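Local coordinates for protein glycerol kinase, putative (Plasmodium falciparum, PDB 2W40) that probably phosphorylates glycerol with ATP to give sn-glycerol 3-phosphate, as other glycerol kinases of the FGGY family do, at residues C[218-221]-C[225-228]; C[137-142]-C[164-169]; C[19-24]-C[443-448]; C[189-194]-C[202-207]. One frame throughout, in Å; residues are numbered along the deposited sequence.

How the contacts relate
Contacts 4, 2 and 1 all lie in the region of the FGGY N-terminal family domain, whereas contact 3 brings that region against the C-terminal one, across more than four hundred residues of chain. Along the sequence, contacts 2, 4 and 1 follow one another, all between the two segments of contact 3. Contacts 2 and 4 are neighbours, their centres about 11 Å apart, and they touch: F138 meets the backbone of R189, and A140 that of T190. Contact 1 reaches contact 4 through I219 on M193. Strands 225-228 (contact 1) and 15-21 (contact 3) belong to the same mixed sheet. Three contacts thus hold the N-terminal region together internally, and contact 3 joins it to the C-terminal region.

Contact 1 of 4, residues C[218-221]-C[225-228]; sequences EIKS and NFGL. With EDO (1,2-ethanediol), chain B.
K220 reaches across to strand 225-228 and gives a hydrogen bond from NZ to the backbone O of N225, 3.0 Å long. The ammonium nitrogen sits well above the carbonyl plane, 49° out of it, and is not aimed at a lone pair. On its way there the lysine chain bends at chi2 and chi3 (both -94°). This puts CE over one face of the F226 ring, while K220 CB approaches the rim at F226 CE1, 3.6 Å away. NZ stays above the same face, 16° off the ring normal, but at 5.6 Å from the F226 centroid the cation-pi attraction is at most weak. At the ring edge, near its plane, the carbonyl O of S221 comes to 3.3 Å from F226 CZ.

Farther out, F226 packs on I242 and C245 of strand 241-247, the neighbour of 225-228 in the large mixed sheet. Strand 218-220 pairs instead with 181-183, so the contact joins two separate sheets of the N-terminal region. The ammonium of K220 is held by N225 O and S224 OG while its chain packs on the ring, so one side chain makes both the polar and the apolar link.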
loop_
_atom_site.group_PDB
_atom_site.type_symbol
_atom_site.label_atom_id
_atom_site.label_comp_id
_atom_site.label_asym_id
_atom_site.label_seq_id
_atom_site.Cartn_x
_atom_site.Cartn_y
_atom_site.Cartn_z
ATOM N N GLU C 218 -27.575 25.853 -24.295
ATOM C CA GLU C 218 -27.205 27.251 -24.440
ATOM C C GLU C 218 -26.267 27.678 -23.300
ATOM O O GLU C 218 -26.619 27.405 -22.149
ATOM C CB GLU C 218 -28.435 28.164 -24.397
ATOM C CG GLU C 218 -28.090 29.641 -24.591
ATOM C CD GLU C 218 -29.326 30.543 -24.444
ATOM O OE1 GLU C 218 -30.478 30.021 -24.572
ATOM O OE2 GLU C 218 -29.125 31.766 -24.240
ATOM N N ILE C 219 -25.218 28.393 -23.631
ATOM C CA ILE C 219 -24.212 28.879 -22.638
ATOM C C ILE C 219 -24.686 30.254 -22.068
ATOM O O ILE C 219 -24.919 31.207 -22.830
ATOM C CB ILE C 219 -22.792 29.025 -23.240
ATOM C CG1 ILE C 219 -22.315 27.662 -23.811
ATOM C CG2 ILE C 219 -21.751 29.567 -22.207
ATOM C CD1 ILE C 219 -21.065 27.776 -24.608
ATOM N N LYS C 220 -24.919 30.259 -20.764
ATOM C CA LYS C 220 -25.445 31.419 -20.060
ATOM C C LYS C 220 -24.373 32.057 -19.200
ATOM O O LYS C 220 -23.394 31.454 -18.857
ATOM C CB LYS C 220 -26.581 31.006 -19.125
ATOM C CG LYS C 220 -27.790 30.331 -19.849
ATOM C CD LYS C 220 -28.822 31.214 -20.206
ATOM C CE LYS C 220 -29.899 31.266 -19.154
ATOM N NZ LYS C 220 -30.795 32.417 -19.549
ATOM N N SER C 221 -24.625 33.283 -18.790
ATOM C CA SER C 221 -23.773 33.918 -17.759
ATOM C C SER C 221 -24.133 33.282 -16.392
ATOM O O SER C 221 -25.105 32.499 -16.244
ATOM C CB SER C 221 -23.974 35.469 -17.754
ATOM O OG SER C 221 -25.294 35.758 -17.303
ATOM N N ASN C 225 -31.605 33.927 -15.806
ATOM C CA ASN C 225 -32.873 33.243 -15.650
ATOM C C ASN C 225 -32.694 31.852 -16.224
ATOM O O ASN C 225 -32.769 31.681 -17.433
ATOM C CB ASN C 225 -33.942 33.970 -16.399
ATOM C CG ASN C 225 -35.335 33.366 -16.171
ATOM O OD1 ASN C 225 -35.439 32.374 -15.493
ATOM N ND2 ASN C 225 -36.410 34.021 -16.682
ATOM N N PHE C 226 -32.425 30.911 -15.349
ATOM C CA PHE C 226 -32.338 29.497 -15.739
ATOM C C PHE C 226 -33.676 28.753 -15.781
ATOM O O PHE C 226 -33.733 27.589 -16.223
ATOM C CB PHE C 226 -31.333 28.764 -14.865
ATOM C CG PHE C 226 -29.918 29.216 -15.031
ATOM C CD1 PHE C 226 -29.104 28.705 -16.059
ATOM C CD2 PHE C 226 -29.381 30.207 -14.204
ATOM C CE1 PHE C 226 -27.814 29.231 -16.244
ATOM C CE2 PHE C 226 -28.101 30.646 -14.369
ATOM C CZ PHE C 226 -27.337 30.207 -15.380
ATOM N N GLY C 227 -34.748 29.422 -15.310
ATOM C CA GLY C 227 -36.056 28.873 -15.317
ATOM C C GLY C 227 -36.672 28.749 -13.991
ATOM O O GLY C 227 -36.090 28.952 -12.971
ATOM N N LEU C 228 -37.891 28.305 -14.073
ATOM C CA LEU C 228 -38.773 28.039 -12.956
ATOM C C LEU C 228 -38.768 26.572 -12.610
ATOM O O LEU C 228 -38.890 25.694 -13.450
ATOM C CB LEU C 228 -40.211 28.444 -13.292
ATOM C CG LEU C 228 -40.624 29.841 -13.632
ATOM C CD1 LEU C 228 -42.121 29.895 -14.095
ATOM C CD2 LEU C 228 -40.279 30.885 -12.509
HETATM C C1 EDO B . -38.697 27.052 -16.641
HETATM O O1 EDO B . -39.642 25.789 -16.196
HETATM C C2 EDO B . -39.135 28.160 -17.577
HETATM O O2 EDO B . -39.278 29.550 -17.101
#

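Contact 2 of 4, residues C[137-142]-C[164-169]; sequences YFSAFK and IGNINT. With EDO (1,2-ethanediol), chain D.
S139, by helix 140-149, meets N166, at the turn from strand 162-166 into helix 167-176, in the N-terminal region of this FGGY kinase. The polar link is a hydrogen bond from N166 ND2 to S139 OG, 2.9 Å long with an N-H...O angle of 152°. The hydroxyl lies almost in the amide plane of N166, 4° out of it. N166 stands at the N-cap position of helix 167-176, yet its side chain makes no capping bond; CG sits beside its own backbone N (chi1 -64°), and the amide reaches across to the serine. Each end has a further partner: S139 OG bonds to the backbone O of E86, and N166 ND2 to that of T87, so both segments are tied to the same piece of chain leading into strand 88-92.

The two segments bury just 58 Å² together, nearly all of it from this serine-asparagine pair. A molecule of 1,2-ethanediol, probably from the crystallisation liquor, lies against strand 162-166. Its O1 is 3.4 Å from I164 CG2, and its O2 gives a hydrogen bond of 2.8 Å to the backbone O of I164.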
loop_
_atom_site.group_PDB
_atom_site.type_symbol
_atom_site.label_atom_id
_atom_site.label_comp_id
_atom_site.label_asym_id
_atom_site.label_seq_id
_atom_site.Cartn_x
_atom_site.Cartn_y
_atom_site.Cartn_z
ATOM N N TYR C 137 -9.583 14.153 -18.458
ATOM C CA TYR C 137 -10.244 14.875 -17.323
ATOM C C TYR C 137 -11.528 15.607 -17.834
ATOM O O TYR C 137 -12.619 15.486 -17.210
ATOM C CB TYR C 137 -9.198 15.865 -16.801
ATOM C CG TYR C 137 -9.630 16.839 -15.726
ATOM C CD1 TYR C 137 -10.605 16.505 -14.762
ATOM C CD2 TYR C 137 -8.972 18.006 -15.607
ATOM C CE1 TYR C 137 -10.932 17.464 -13.722
ATOM C CE2 TYR C 137 -9.320 18.932 -14.644
ATOM C CZ TYR C 137 -10.255 18.638 -13.675
ATOM O OH TYR C 137 -10.533 19.604 -12.710
ATOM N N PHE C 138 -11.377 16.405 -18.915
ATOM C CA PHE C 138 -12.492 17.145 -19.545
ATOM C C PHE C 138 -13.551 16.270 -20.160
ATOM O O PHE C 138 -13.346 15.109 -20.280
ATOM C CB PHE C 138 -11.965 18.215 -20.434
ATOM C CG PHE C 138 -11.486 19.465 -19.704
ATOM C CD1 PHE C 138 -11.093 19.443 -18.371
ATOM C CD2 PHE C 138 -11.540 20.688 -20.361
ATOM C CE1 PHE C 138 -10.699 20.641 -17.722
ATOM C CE2 PHE C 138 -11.129 21.879 -19.734
ATOM C CZ PHE C 138 -10.658 21.817 -18.427
ATOM N N SER C 139 -14.712 16.828 -20.488
ATOM C CA SER C 139 -15.859 15.986 -20.883
ATOM C C SER C 139 -15.648 15.314 -22.256
ATOM O O SER C 139 -16.190 14.205 -22.476
ATOM C CB SER C 139 -17.140 16.814 -20.975
ATOM O OG SER C 139 -17.393 17.475 -19.768
ATOM N N ALA C 140 -14.937 16.017 -23.147
ATOM C CA ALA C 140 -15.007 15.690 -24.610
ATOM C C ALA C 140 -14.627 14.220 -24.897
ATOM O O ALA C 140 -15.323 13.551 -25.667
ATOM C CB ALA C 140 -14.100 16.575 -25.428
ATOM N N PHE C 141 -13.540 13.740 -24.317
ATOM C CA PHE C 141 -13.162 12.321 -24.661
ATOM C C PHE C 141 -14.092 11.296 -24.090
ATOM O O PHE C 141 -14.260 10.227 -24.667
ATOM C CB PHE C 141 -11.723 11.974 -24.250
ATOM C CG PHE C 141 -10.680 12.508 -25.207
ATOM C CD1 PHE C 141 -10.290 11.732 -26.281
ATOM C CD2 PHE C 141 -10.108 13.746 -25.045
ATOM C CE1 PHE C 141 -9.355 12.158 -27.216
ATOM C CE2 PHE C 141 -9.162 14.182 -25.973
ATOM C CZ PHE C 141 -8.791 13.370 -27.069
ATOM N N LYS C 142 -14.756 11.642 -22.989
ATOM C CA LYS C 142 -15.868 10.790 -22.462
ATOM C C LYS C 142 -17.068 10.760 -23.399
ATOM O O LYS C 142 -17.675 9.696 -23.611
ATOM C CB LYS C 142 -16.188 11.295 -21.074
ATOM C CG LYS C 142 -14.970 10.949 -20.272
ATOM C CD LYS C 142 -14.346 12.125 -19.715
ATOM C CE LYS C 142 -14.626 12.345 -18.302
ATOM N NZ LYS C 142 -13.420 12.088 -17.533
ATOM N N ILE C 164 -26.466 16.488 -24.418
ATOM C CA ILE C 164 -25.182 16.202 -23.766
ATOM C C ILE C 164 -25.048 17.306 -22.695
ATOM O O ILE C 164 -25.034 18.486 -23.008
ATOM C CB ILE C 164 -23.977 16.341 -24.731
ATOM C CG1 ILE C 164 -24.214 15.407 -25.958
ATOM C CG2 ILE C 164 -22.659 16.054 -24.038
ATOM C CD1 ILE C 164 -23.066 15.472 -26.949
ATOM N N GLY C 165 -24.906 16.890 -21.464
ATOM C CA GLY C 165 -24.810 17.860 -20.379
ATOM C C GLY C 165 -23.899 17.517 -19.229
ATOM O O GLY C 165 -23.754 16.353 -18.841
ATOM N N ASN C 166 -23.306 18.568 -18.670
ATOM C CA ASN C 166 -22.697 18.426 -17.400
ATOM C C ASN C 166 -23.743 18.339 -16.255
ATOM O O ASN C 166 -24.906 18.452 -16.491
ATOM C CB ASN C 166 -21.692 19.505 -17.156
ATOM C CG ASN C 166 -20.448 19.502 -18.116
ATOM O OD1 ASN C 166 -20.089 20.592 -18.623
ATOM N ND2 ASN C 166 -19.800 18.344 -18.371
ATOM N N ILE C 167 -23.315 18.205 -15.009
ATOM C CA ILE C 167 -24.247 17.940 -13.926
ATOM C C ILE C 167 -25.205 19.142 -13.709
ATOM O O ILE C 167 -26.351 18.993 -13.418
ATOM C CB ILE C 167 -23.489 17.592 -12.639
ATOM C CG1 ILE C 167 -22.840 16.202 -12.749
ATOM C CG2 ILE C 167 -24.373 17.754 -11.343
ATOM C CD1 ILE C 167 -23.850 15.071 -12.581
ATOM N N ASN C 168 -24.676 20.356 -13.923
ATOM C CA ASN C 168 -25.525 21.517 -13.826
ATOM C C ASN C 168 -26.683 21.506 -14.778
ATOM O O ASN C 168 -27.828 21.753 -14.391
ATOM C CB ASN C 168 -24.777 22.811 -14.043
ATOM C CG ASN C 168 -24.076 22.898 -15.365
ATOM O OD1 ASN C 168 -23.378 21.936 -15.764
ATOM N ND2 ASN C 168 -24.135 24.070 -16.002
ATOM N N THR C 169 -26.377 21.153 -16.057
ATOM C CA THR C 169 -27.380 20.996 -17.099
ATOM C C THR C 169 -28.428 19.932 -16.741
ATOM O O THR C 169 -29.665 20.115 -16.956
ATOM C CB THR C 169 -26.704 20.725 -18.436
ATOM O OG1 THR C 169 -25.751 21.745 -18.677
ATOM C CG2 THR C 169 -27.771 20.704 -19.605
HETATM C C1 EDO D . -20.954 19.126 -22.069
HETATM O O1 EDO D . -21.493 17.955 -21.473
HETATM C C2 EDO D . -21.821 19.728 -23.149
HETATM O O2 EDO D . -23.004 20.328 -22.586
#

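Contact 3 of 4, residues C[19-24]-C[443-448]; sequences FFYDEE and VTSLGA
S445 turns its OG between its backbone N and carbonyl carbon (chi1 69°), while F19 and Y21 both set CG beside their own backbone N (chi1 -62° for F19), and the three side chains meet between strand 15-21 and helix 443-455. This is a strand-on-helix packing, in which the axes of 19-21 and 443-448 approach to 9.6 Å at 54°; it joins the N-terminal and C-terminal parts of a kinase of the sugar kinase/Hsp70/actin superfamily.

The serine lies over the face of F19, its OG 3.4 Å above the ring plane near the centre, and its CB comes to 3.3 Å from F19 CD2. The same OG stands at the edge of the Y21 ring, in its plane, and the two hydroxyls are hydrogen-bonded, with Y21 OH 2.7 Å from S445 OG. The serine hydroxyl is bonded as well to the backbone O of E442, one residue before the helix, so this buried group has two hydrogen-bonding partners.

Around the contact, Y21 and F19 also pack on I27 of the adjoining strand 27-34, and T444 and A448 on helix 248-255. L446 crosses Y21 at about a right angle, its CD1 3.8 Å from Y21 CE1.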
loop_
_atom_site.group_PDB
_atom_site.type_symbol
_atom_site.label_atom_id
_atom_site.label_comp_id
_atom_site.label_asym_id
_atom_site.label_seq_id
_atom_site.Cartn_x
_atom_site.Cartn_y
_atom_site.Cartn_z
ATOM N N PHE C 19 -27.999 23.700 1.032
ATOM C CA PHE C 19 -27.752 24.773 1.990
ATOM C C PHE C 19 -28.799 25.795 1.838
ATOM O O PHE C 19 -29.058 26.281 0.732
ATOM C CB PHE C 19 -26.417 25.416 1.792
ATOM C CG PHE C 19 -25.287 24.477 1.993
ATOM C CD1 PHE C 19 -24.657 24.388 3.186
ATOM C CD2 PHE C 19 -24.845 23.704 0.960
ATOM C CE1 PHE C 19 -23.610 23.574 3.369
ATOM C CE2 PHE C 19 -23.826 22.874 1.134
ATOM C CZ PHE C 19 -23.204 22.789 2.379
ATOM N N PHE C 20 -29.472 26.083 2.936
ATOM C CA PHE C 20 -30.404 27.234 2.993
ATOM C C PHE C 20 -29.703 28.347 3.757
ATOM O O PHE C 20 -29.366 28.178 4.929
ATOM C CB PHE C 20 -31.763 26.857 3.598
ATOM C CG PHE C 20 -32.447 25.745 2.874
ATOM C CD1 PHE C 20 -33.476 25.983 2.016
ATOM C CD2 PHE C 20 -32.005 24.383 3.033
ATOM C CE1 PHE C 20 -34.111 24.916 1.364
ATOM C CE2 PHE C 20 -32.661 23.335 2.409
ATOM C CZ PHE C 20 -33.686 23.623 1.531
ATOM N N TYR C 21 -29.495 29.437 3.062
ATOM C CA TYR C 21 -28.880 30.620 3.583
ATOM C C TYR C 21 -29.911 31.708 3.850
ATOM O O TYR C 21 -30.786 31.949 3.038
ATOM C CB TYR C 21 -27.816 31.190 2.665
ATOM C CG TYR C 21 -26.566 30.338 2.534
ATOM C CD1 TYR C 21 -25.469 30.616 3.318
ATOM C CD2 TYR C 21 -26.397 29.402 1.528
ATOM C CE1 TYR C 21 -24.311 29.919 3.248
ATOM C CE2 TYR C 21 -25.249 28.664 1.487
ATOM C CZ TYR C 21 -24.175 28.956 2.322
ATOM O OH TYR C 21 -22.975 28.286 2.262
ATOM N N ASP C 22 -29.767 32.357 4.999
ATOM C CA ASP C 22 -30.572 33.567 5.247
ATOM C C ASP C 22 -29.896 34.704 4.425
ATOM O O ASP C 22 -28.874 34.519 3.808
ATOM C CB ASP C 22 -30.689 33.888 6.738
ATOM C CG ASP C 22 -29.426 34.395 7.378
ATOM O OD1 ASP C 22 -28.451 34.825 6.735
ATOM O OD2 ASP C 22 -29.498 34.449 8.649
ATOM N N GLU C 23 -30.456 35.924 4.434
ATOM C CA GLU C 23 -29.951 37.000 3.616
ATOM C C GLU C 23 -28.732 37.700 4.134
ATOM O O GLU C 23 -28.211 38.598 3.479
ATOM C CB GLU C 23 -31.088 37.949 3.253
ATOM C CG GLU C 23 -32.220 37.236 2.514
ATOM C CD GLU C 23 -33.387 38.071 2.082
ATOM O OE1 GLU C 23 -33.768 38.920 2.879
ATOM O OE2 GLU C 23 -33.916 37.881 0.963
ATOM N N GLU C 24 -28.253 37.290 5.325
ATOM C CA GLU C 24 -26.938 37.642 5.858
ATOM C C GLU C 24 -25.917 36.537 5.693
ATOM O O GLU C 24 -24.802 36.613 6.179
ATOM C CB GLU C 24 -27.081 38.112 7.332
ATOM C CG GLU C 24 -28.049 39.345 7.475
ATOM C CD GLU C 24 -27.401 40.696 6.948
ATOM O OE1 GLU C 24 -26.123 40.817 6.940
ATOM O OE2 GLU C 24 -28.177 41.643 6.534
ATOM N N VAL C 443 -17.460 26.999 1.231
ATOM C CA VAL C 443 -17.407 28.226 0.421
ATOM C C VAL C 443 -17.969 27.964 -1.003
ATOM O O VAL C 443 -18.450 28.926 -1.671
ATOM C CB VAL C 443 -16.021 28.909 0.307
ATOM C CG1 VAL C 443 -15.445 29.253 1.694
ATOM C CG2 VAL C 443 -15.016 28.047 -0.381
ATOM N N THR C 444 -17.924 26.696 -1.463
ATOM C CA THR C 444 -18.598 26.386 -2.757
ATOM C C THR C 444 -20.076 26.760 -2.794
ATOM O O THR C 444 -20.548 27.473 -3.697
ATOM C CB THR C 444 -18.403 24.904 -3.086
ATOM O OG1 THR C 444 -16.979 24.712 -3.312
ATOM C CG2 THR C 444 -19.203 24.516 -4.345
ATOM N N SER C 445 -20.853 26.253 -1.820
ATOM C CA SER C 445 -22.289 26.592 -1.734
ATOM C C SER C 445 -22.512 28.088 -1.525
ATOM O O SER C 445 -23.481 28.634 -2.014
ATOM C CB SER C 445 -22.946 25.795 -0.649
ATOM O OG SER C 445 -22.507 26.185 0.658
ATOM N N LEU C 446 -21.607 28.739 -0.759
ATOM C CA LEU C 446 -21.714 30.171 -0.505
ATOM C C LEU C 446 -21.611 30.954 -1.821
ATOM O O LEU C 446 -22.408 31.900 -2.062
ATOM C CB LEU C 446 -20.640 30.580 0.483
ATOM C CG LEU C 446 -20.614 31.969 0.955
ATOM C CD1 LEU C 446 -21.899 32.375 1.568
ATOM C CD2 LEU C 446 -19.354 32.067 1.856
ATOM N N GLY C 447 -20.718 30.563 -2.734
ATOM C CA GLY C 447 -20.617 31.298 -3.976
ATOM C C GLY C 447 -21.872 31.242 -4.859
ATOM O O GLY C 447 -22.275 32.234 -5.453
ATOM N N ALA C 448 -22.551 30.096 -4.857
ATOM C CA ALA C 448 -23.764 29.894 -5.612
ATOM C C ALA C 448 -24.917 30.702 -5.010
ATOM O O ALA C 448 -25.791 31.178 -5.743
ATOM C CB ALA C 448 -24.140 28.416 -5.686
#

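Contact 4 of 4, residues C[189-194]-C[202-207]; sequences RTLLMD and EKMCKI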
loop_
_atom_site.group_PDB
_atom_site.type_symbol
_atom_site.label_atom_id
_atom_site.label_comp_id
_atom_site.label_asym_id
_atom_site.label_seq_id
_atom_site.Cartn_x
_atom_site.Cartn_y
_atom_site.Cartn_z
ATOM N N ARG C 189 -15.143 23.538 -19.325
ATOM C CA ARG C 189 -14.614 22.304 -18.784
ATOM C C ARG C 189 -14.869 21.102 -19.701
ATOM O O ARG C 189 -14.683 19.931 -19.345
ATOM C CB ARG C 189 -15.172 22.026 -17.419
ATOM C CG ARG C 189 -15.055 23.205 -16.492
ATOM C CD ARG C 189 -13.656 23.756 -16.355
ATOM N NE ARG C 189 -12.746 22.799 -15.693
ATOM C CZ ARG C 189 -11.600 23.073 -15.086
ATOM N NH1 ARG C 189 -11.061 24.301 -15.119
ATOM N NH2 ARG C 189 -10.958 22.125 -14.421
ATOM N N THR C 190 -15.373 21.426 -20.872
ATOM C CA THR C 190 -15.864 20.370 -21.794
ATOM C C THR C 190 -14.860 19.980 -22.920
ATOM O O THR C 190 -15.012 18.856 -23.504
ATOM C CB THR C 190 -17.196 20.847 -22.481
ATOM O OG1 THR C 190 -16.909 21.968 -23.318
ATOM C CG2 THR C 190 -18.388 21.062 -21.519
ATOM N N LEU C 191 -13.923 20.891 -23.242
ATOM C CA LEU C 191 -12.981 20.764 -24.368
ATOM C C LEU C 191 -13.695 21.095 -25.707
ATOM O O LEU C 191 -13.165 20.832 -26.774
ATOM C CB LEU C 191 -12.273 19.427 -24.408
ATOM C CG LEU C 191 -10.788 19.385 -24.116
ATOM C CD1 LEU C 191 -10.209 17.939 -23.861
ATOM C CD2 LEU C 191 -10.123 20.050 -25.203
ATOM N N LEU C 192 -14.963 21.610 -25.601
ATOM C CA LEU C 192 -15.799 21.964 -26.753
ATOM C C LEU C 192 -16.031 23.473 -26.951
ATOM O O LEU C 192 -16.604 23.853 -27.988
ATOM C CB LEU C 192 -17.142 21.267 -26.746
ATOM C CG LEU C 192 -17.082 19.783 -26.559
ATOM C CD1 LEU C 192 -18.536 19.321 -26.379
ATOM C CD2 LEU C 192 -16.350 19.120 -27.737
ATOM N N MET C 193 -15.686 24.305 -25.937
ATOM C CA MET C 193 -15.979 25.712 -26.024
ATOM C C MET C 193 -14.705 26.466 -26.445
ATOM O O MET C 193 -13.631 26.160 -25.931
ATOM C CB MET C 193 -16.403 26.221 -24.665
ATOM C CG MET C 193 -16.994 27.622 -24.721
ATOM S SD MET C 193 -17.278 28.380 -23.096
ATOM C CE MET C 193 -15.586 28.939 -22.666
ATOM N N ASP C 194 -14.872 27.507 -27.248
ATOM C CA ASP C 194 -13.838 28.477 -27.598
ATOM C C ASP C 194 -13.642 29.376 -26.357
ATOM O O ASP C 194 -14.593 30.069 -25.932
ATOM C CB ASP C 194 -14.247 29.283 -28.788
ATOM C CG ASP C 194 -13.101 30.249 -29.249
ATOM O OD1 ASP C 194 -12.481 30.942 -28.419
ATOM O OD2 ASP C 194 -12.875 30.339 -30.500
ATOM N N GLU C 202 -17.222 24.662 -33.508
ATOM C CA GLU C 202 -17.547 23.663 -34.526
ATOM C C GLU C 202 -16.416 22.667 -34.789
ATOM O O GLU C 202 -16.640 21.463 -34.881
ATOM C CB GLU C 202 -18.025 24.336 -35.842
ATOM C CG GLU C 202 -18.616 23.322 -36.817
ATOM C CD GLU C 202 -19.112 23.935 -38.124
ATOM O OE1 GLU C 202 -19.361 25.171 -38.148
ATOM O OE2 GLU C 202 -19.216 23.139 -39.097
ATOM N N LYS C 203 -15.182 23.183 -34.821
ATOM C CA LYS C 203 -14.030 22.353 -35.069
ATOM C C LYS C 203 -13.817 21.339 -33.949
ATOM O O LYS C 203 -13.580 20.145 -34.154
ATOM C CB LYS C 203 -12.785 23.236 -35.253
ATOM C CG LYS C 203 -12.687 24.079 -36.525
ATOM C CD LYS C 203 -11.267 24.670 -36.780
ATOM C CE LYS C 203 -11.386 25.793 -37.820
ATOM N NZ LYS C 203 -12.319 26.879 -37.304
ATOM N N MET C 204 -13.893 21.781 -32.676
ATOM C CA MET C 204 -13.787 20.843 -31.604
ATOM C C MET C 204 -14.904 19.790 -31.653
ATOM O O MET C 204 -14.687 18.604 -31.340
ATOM C CB MET C 204 -13.852 21.568 -30.265
ATOM C CG MET C 204 -12.707 22.572 -29.973
ATOM S SD MET C 204 -11.038 21.930 -30.288
ATOM C CE MET C 204 -11.008 20.359 -29.407
ATOM N N CYS C 205 -16.124 20.231 -31.919
ATOM C CA CYS C 205 -17.244 19.279 -32.024
ATOM C C CYS C 205 -16.982 18.213 -33.070
ATOM O O CYS C 205 -17.261 17.059 -32.870
ATOM C CB CYS C 205 -18.552 20.022 -32.251
ATOM S SG CYS C 205 -19.127 20.894 -30.698
ATOM N N LYS C 206 -16.398 18.634 -34.186
ATOM C CA LYS C 206 -16.046 17.694 -35.284
ATOM C C LYS C 206 -15.026 16.690 -34.848
ATOM O O LYS C 206 -15.190 15.468 -35.075
ATOM C CB LYS C 206 -15.593 18.457 -36.563
ATOM C CG LYS C 206 -15.209 17.562 -37.703
ATOM C CD LYS C 206 -14.635 18.348 -38.929
ATOM C CE LYS C 206 -14.379 17.440 -40.198
ATOM N NZ LYS C 206 -15.591 16.574 -40.488
ATOM N N ILE C 207 -14.022 17.139 -34.099
ATOM C CA ILE C 207 -13.018 16.233 -33.608
ATOM C C ILE C 207 -13.675 15.160 -32.768
ATOM O O ILE C 207 -13.362 13.975 -32.933
ATOM C CB ILE C 207 -11.933 17.012 -32.736
ATOM C CG1 ILE C 207 -11.075 17.954 -33.601
ATOM C CG2 ILE C 207 -11.058 16.035 -31.936
ATOM C CD1 ILE C 207 -10.130 18.931 -32.731
#
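M204 meets L191 and L192 where helix 202-207 comes up against the loop that follows helix 184-187; the closest backbone approach pairs M204 with L192, their CA atoms 5.4 Å apart. Along the helix, E202 comes first and K203 second. Both are exposed, and their part is to give backbone oxygens to the helix: K206 N bonds to E202 O, and I207 N to K203 O.

M204 follows, its backbone N held by the side chain of D201, just ahead of the helix. The methionine chain is bent at both chi2 (-48°) and chi3 (-51°), which brings its CE methyl end-on to the L191 carbonyl oxygen. M204 CE comes to 3.4 Å from L191 O, and CB to 3.6 Å from the same oxygen. That carbonyl O is buried by the contact and has no hydrogen-bonding partner in the model. Between side chains the approach is looser, with L191 CD2 4.3 Å from M204 CE.

The loop facing the helix is shaped by an ST turn. T190 OG1 accepts the backbone N-H of L192 at 3.0 Å and is bonded also to A187 O, while L191 takes positive phi (77°). L191 and L192 both continue onto A140 of helix 140-149, so the loop is packed between that helix and helix 202-207.

Next along the helix is C205. L192 CD2 reaches this turn, 4.0 Å from the backbone O of M204; its approach to C205 SG, 4.4 Å, is a loose apolar one.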